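Local coordinates for TRAP dicarboxylate transporter-DctP subunit (Desulfovibrio salexigens, PDB 4N6D), which probably captures a small organic acid in the periplasm as the solute-binding component of a TRAP transporter and delivers it to the membrane subunits, at residues P149-T154 and E225-T230; E109-F114 and P306-W311. All blocks are in the same frame, centred on the assembly; numbering follows the deposited sequence.

Overall arrangement
The four segments follow the chain as a nest: 109-114 and 306-311 form contact 2, and 149-154 and 225-230, which form contact 1, lie between them. Contact 1 joins strands 151-154 and 224-226 of the four-stranded sheet, at their ends nearest the five-stranded sheet to which strands 139-146 and 234-240 belong. The chain thus crosses between the two sheets twice here, consistent with the hinge of a two-lobed solute-binding protein. Contact 2 sets the loop before helix 117-131 against helix 294-317. Centres are about 16 Å apart, yet the contacts touch where Thr230 O lies 3.2 Å from Pro111 CB. Helix 173-181 packs on both.

Contact 1. Residues P149-T154 and E225-T230; sequences PSNIMT and ETETNT
Ile152 and Thr226 form a hydrogen-bonded antiparallel pair, and this is the tight part of the contact. Thr226 N reaches Ile152 O at 2.7 Å, and Ile152 N returns to Thr226 O at 3.1 Å. Both side chains are beta-branched, which suits extended backbone, and they share one face of the sheet. From there the CD1 tip of Ile152 runs on to meet Thr228 CG2 at 3.9 Å, the two side chains crossing at about a right angle beside Phe207. On the other face Met153 and Glu225 form the non-hydrogen-bonded pair, and the aliphatic CB and CG of the methionine lie against Glu225 OE1.

Toward Asn229 it is the side chain of Asn151 that carries the pairing on. With CG beside its own backbone N (chi1 -70°), the amide of Asn151 swings OD1 across to accept Asn229 N at 2.8 Å, from a donor tilted 25° out of the carbonyl plane. Asn229 itself has left-handed backbone angles, which asparagine tolerates better than most residues. Past the turn, Thr230 N bonds to Ser150 O at 2.9 Å, while Thr228 OG1 and Thr230 OG1 are hydrogen-bonded at 2.8 Å.

The looser side is polar and partly exposed. Here a water accepts from Asn151 ND2 and donates to Glu227 OE2 and Asn229 OD1. A side-chain amide therefore does the work of a main-chain carbonyl, extending the pairing past the last regular bridge, and its NH2 end meets the solvent side through water.

Contact 2. Residues E109-F114 and P306-W311; sequences ELPLGF and PLIEDW
Leu110 leans from its loop onto helix 294-317, and each carbon of its side chain finds something there. Leu110 CB sits 3.6 Å from Ile308 CD1, and Leu110 CG stays against the same methyl at 4.0 Å. The branches then part. Leu110 CD1 goes to the indole, meeting Trp311 CG at 3.6 Å in an oblique approach and touching Trp311 CB as well. Leu110 CD2 comes 3.7 Å from Leu307 O, a carbonyl already occupied within the helix by Trp311 N. The forked end of leucine suits this place, since one methyl serves the indole and the other the helix backbone.

Ile308 and Trp311 follow Leu307 by one and by four positions, so the three share a side of the helix: the usual spacing by which an amphipathic helix packs, here against an irregular loop instead of a second helix. The arrangement belongs to the periplasmic binding protein fold, in which this loop links strand 90-94 to helix 117-131.

A chi1 of 176° swings the Trp311 ring away from its own backbone N and lays the indole beside Leu110 and Val107, while NE1 bonds to Ser106 OG. Ile308 is slender enough at its tip to enter among three apolar neighbours: besides Leu110, its CD1 lies 4.1 Å from Pro111 CD and 4.0 Å from Leu112 CD2. Leu307, at the flank, also touches Ile174 and Ile178 of helix 173-181.

Contact 1. Residues P149-T154 and E225-T230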
# COMPACT_ATOMS: atom_id res chain seq x y z
N PRO A 149 -3.07 -3.18 5.38
CA PRO A 149 -2.01 -4.10 5.77
C PRO A 149 -2.22 -5.51 5.26
O PRO A 149 -3.35 -5.95 5.04
CB PRO A 149 -2.07 -4.08 7.31
CG PRO A 149 -2.66 -2.75 7.62
CD PRO A 149 -3.68 -2.53 6.55
N SER A 150 -1.10 -6.21 5.08
CA SER A 150 -1.10 -7.62 4.70
C SER A 150 -1.34 -8.50 5.90
O SER A 150 -0.73 -8.31 6.95
CB SER A 150 0.25 -7.95 4.10
OG SER A 150 0.42 -7.17 2.91
N ASN A 151 -2.20 -9.49 5.70
CA ASN A 151 -2.66 -10.40 6.73
C ASN A 151 -2.69 -11.83 6.17
O ASN A 151 -2.56 -12.04 4.96
CB ASN A 151 -4.06 -9.99 7.17
CG ASN A 151 -4.05 -8.69 7.95
OD1 ASN A 151 -3.44 -8.60 9.01
ND2 ASN A 151 -4.75 -7.68 7.45
N ILE A 152 -2.85 -12.80 7.06
CA ILE A 152 -2.76 -14.20 6.68
C ILE A 152 -4.15 -14.80 6.64
O ILE A 152 -4.84 -14.82 7.66
CB ILE A 152 -1.87 -14.96 7.67
CG1 ILE A 152 -0.46 -14.38 7.63
CG2 ILE A 152 -1.82 -16.46 7.34
CD1 ILE A 152 0.50 -14.93 8.66
N MET A 153 -4.56 -15.27 5.46
CA MET A 153 -5.88 -15.81 5.24
C MET A 153 -5.72 -17.28 4.84
O MET A 153 -5.04 -17.59 3.86
CB MET A 153 -6.56 -15.04 4.12
CG MET A 153 -6.85 -13.58 4.47
SD MET A 153 -7.18 -12.59 3.01
CE MET A 153 -5.49 -12.25 2.50
N THR A 154 -6.35 -18.17 5.59
CA THR A 154 -6.04 -19.59 5.48
C THR A 154 -7.25 -20.53 5.56
O THR A 154 -8.32 -20.15 6.03
CB THR A 154 -5.07 -20.03 6.61
OG1 THR A 154 -5.62 -19.65 7.88
CG2 THR A 154 -3.69 -19.40 6.43
N GLU A 225 -9.08 -15.82 9.20
CA GLU A 225 -8.33 -14.64 8.81
C GLU A 225 -7.55 -14.17 10.04
O GLU A 225 -8.14 -13.70 11.03
CB GLU A 225 -9.29 -13.54 8.35
CG GLU A 225 -10.61 -14.04 7.73
CD GLU A 225 -10.43 -14.96 6.52
OE1 GLU A 225 -9.30 -15.07 5.99
OE2 GLU A 225 -11.45 -15.59 6.10
N THR A 226 -6.23 -14.29 9.97
CA THR A 226 -5.39 -13.88 11.10
C THR A 226 -4.80 -12.50 10.86
O THR A 226 -4.03 -12.30 9.91
CB THR A 226 -4.28 -14.92 11.33
OG1 THR A 226 -4.91 -16.18 11.62
CG2 THR A 226 -3.39 -14.51 12.50
N GLU A 227 -5.18 -11.55 11.70
CA GLU A 227 -4.79 -10.16 11.51
C GLU A 227 -3.43 -9.90 12.13
O GLU A 227 -3.28 -9.62 13.32
CB GLU A 227 -5.85 -9.21 12.08
CG GLU A 227 -5.71 -7.78 11.53
CD GLU A 227 -6.82 -6.84 11.96
OE1 GLU A 227 -7.28 -6.97 13.12
OE2 GLU A 227 -7.24 -5.97 11.14
N THR A 228 -2.41 -10.04 11.30
CA THR A 228 -1.04 -9.80 11.70
C THR A 228 -0.60 -8.36 11.45
O THR A 228 0.40 -7.90 12.02
CB THR A 228 -0.09 -10.70 10.90
OG1 THR A 228 -0.33 -10.50 9.50
CG2 THR A 228 -0.29 -12.16 11.25
N ASN A 229 -1.34 -7.63 10.61
CA ASN A 229 -1.01 -6.25 10.27
C ASN A 229 0.47 -6.11 9.91
O ASN A 229 1.21 -5.27 10.46
CB ASN A 229 -1.39 -5.28 11.41
CG ASN A 229 -2.85 -4.90 11.38
OD1 ASN A 229 -3.42 -4.69 10.30
ND2 ASN A 229 -3.50 -4.86 12.54
N THR A 230 0.89 -6.90 8.95
CA THR A 230 2.32 -7.09 8.74
C THR A 230 3.03 -5.89 8.12
O THR A 230 3.99 -5.37 8.66
CB THR A 230 2.57 -8.38 7.96
OG1 THR A 230 2.15 -9.48 8.77
CG2 THR A 230 4.04 -8.54 7.66
O HOH W 1 -5.58 -5.26 9.00
O HOH W 2 -6.11 -18.22 10.25

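Contact 2. Residues E109-F114 and P306-W311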
# COMPACT_ATOMS: atom_id res chain seq x y z
N GLU A 109 7.52 0.06 3.15
CA GLU A 109 7.34 -1.36 2.78
C GLU A 109 7.60 -2.32 3.95
O GLU A 109 7.23 -3.47 3.90
CB GLU A 109 8.28 -1.72 1.63
CG GLU A 109 8.07 -0.87 0.40
CD GLU A 109 9.27 -0.84 -0.53
OE1 GLU A 109 10.15 -1.72 -0.41
OE2 GLU A 109 9.32 0.07 -1.38
N LEU A 110 8.22 -1.82 5.01
CA LEU A 110 8.69 -2.65 6.10
C LEU A 110 7.56 -2.92 7.09
O LEU A 110 6.59 -2.18 7.15
CB LEU A 110 9.80 -1.91 6.86
CG LEU A 110 11.04 -1.62 6.03
CD1 LEU A 110 11.99 -0.69 6.80
CD2 LEU A 110 11.73 -2.92 5.63
N PRO A 111 7.72 -3.96 7.90
CA PRO A 111 6.77 -4.21 8.99
C PRO A 111 6.98 -3.21 10.12
O PRO A 111 7.88 -3.39 10.94
CB PRO A 111 7.11 -5.63 9.43
CG PRO A 111 8.55 -5.83 9.00
CD PRO A 111 8.72 -5.03 7.75
N LEU A 112 6.14 -2.18 10.16
CA LEU A 112 6.34 -1.07 11.06
C LEU A 112 5.14 -0.85 11.96
O LEU A 112 5.07 0.16 12.65
CB LEU A 112 6.66 0.21 10.28
CG LEU A 112 7.99 0.18 9.53
CD1 LEU A 112 8.27 1.51 8.90
CD2 LEU A 112 9.16 -0.21 10.43
N GLY A 113 4.22 -1.80 11.96
CA GLY A 113 3.11 -1.77 12.89
C GLY A 113 1.89 -0.96 12.48
O GLY A 113 0.99 -0.77 13.29
N PHE A 114 1.80 -0.50 11.23
CA PHE A 114 0.59 0.20 10.80
C PHE A 114 -0.59 -0.75 10.73
O PHE A 114 -0.45 -1.88 10.29
CB PHE A 114 0.82 0.89 9.45
CG PHE A 114 1.61 2.17 9.57
CD1 PHE A 114 3.00 2.15 9.55
CD2 PHE A 114 0.96 3.37 9.76
CE1 PHE A 114 3.74 3.31 9.70
CE2 PHE A 114 1.70 4.56 9.90
CZ PHE A 114 3.08 4.52 9.88
N PRO A 306 15.80 -8.28 11.03
CA PRO A 306 16.78 -8.21 9.93
C PRO A 306 16.28 -7.47 8.67
O PRO A 306 17.11 -6.91 7.94
CB PRO A 306 17.07 -9.68 9.62
CG PRO A 306 16.79 -10.38 10.94
CD PRO A 306 15.66 -9.65 11.57
N LEU A 307 14.97 -7.46 8.41
CA LEU A 307 14.47 -6.78 7.22
C LEU A 307 14.64 -5.27 7.41
O LEU A 307 14.94 -4.55 6.48
CB LEU A 307 13.00 -7.12 6.95
CG LEU A 307 12.77 -8.60 6.65
CD1 LEU A 307 11.28 -8.92 6.50
CD2 LEU A 307 13.51 -9.01 5.38
N ILE A 308 14.47 -4.82 8.64
CA ILE A 308 14.63 -3.41 8.97
C ILE A 308 16.11 -3.07 8.88
O ILE A 308 16.51 -2.03 8.33
CB ILE A 308 14.14 -3.10 10.40
CG1 ILE A 308 12.73 -3.62 10.63
CG2 ILE A 308 14.27 -1.62 10.67
CD1 ILE A 308 11.75 -3.11 9.70
N GLU A 309 16.95 -3.96 9.40
CA GLU A 309 18.40 -3.71 9.36
C GLU A 309 18.92 -3.64 7.91
O GLU A 309 19.77 -2.80 7.61
CB GLU A 309 19.15 -4.76 10.17
CG GLU A 309 18.71 -4.81 11.64
CD GLU A 309 18.94 -3.52 12.41
OE1 GLU A 309 19.81 -2.73 12.01
OE2 GLU A 309 18.22 -3.28 13.42
N ASP A 310 18.40 -4.50 7.03
CA ASP A 310 18.73 -4.47 5.60
C ASP A 310 18.33 -3.14 5.02
O ASP A 310 19.10 -2.50 4.29
CB ASP A 310 17.99 -5.60 4.88
CG ASP A 310 18.15 -5.56 3.38
OD1 ASP A 310 19.30 -5.59 2.88
OD2 ASP A 310 17.12 -5.50 2.69
N TRP A 311 17.13 -2.68 5.34
CA TRP A 311 16.67 -1.42 4.79
C TRP A 311 17.56 -0.27 5.25
O TRP A 311 17.91 0.61 4.46
CB TRP A 311 15.19 -1.15 5.15
CG TRP A 311 14.76 0.19 4.64
CD1 TRP A 311 14.27 0.49 3.40
CD2 TRP A 311 14.85 1.43 5.34
NE1 TRP A 311 14.05 1.83 3.29
CE2 TRP A 311 14.39 2.44 4.47
CE3 TRP A 311 15.26 1.79 6.62
CZ2 TRP A 311 14.35 3.78 4.84
CZ3 TRP A 311 15.21 3.12 6.99
CH2 TRP A 311 14.76 4.10 6.11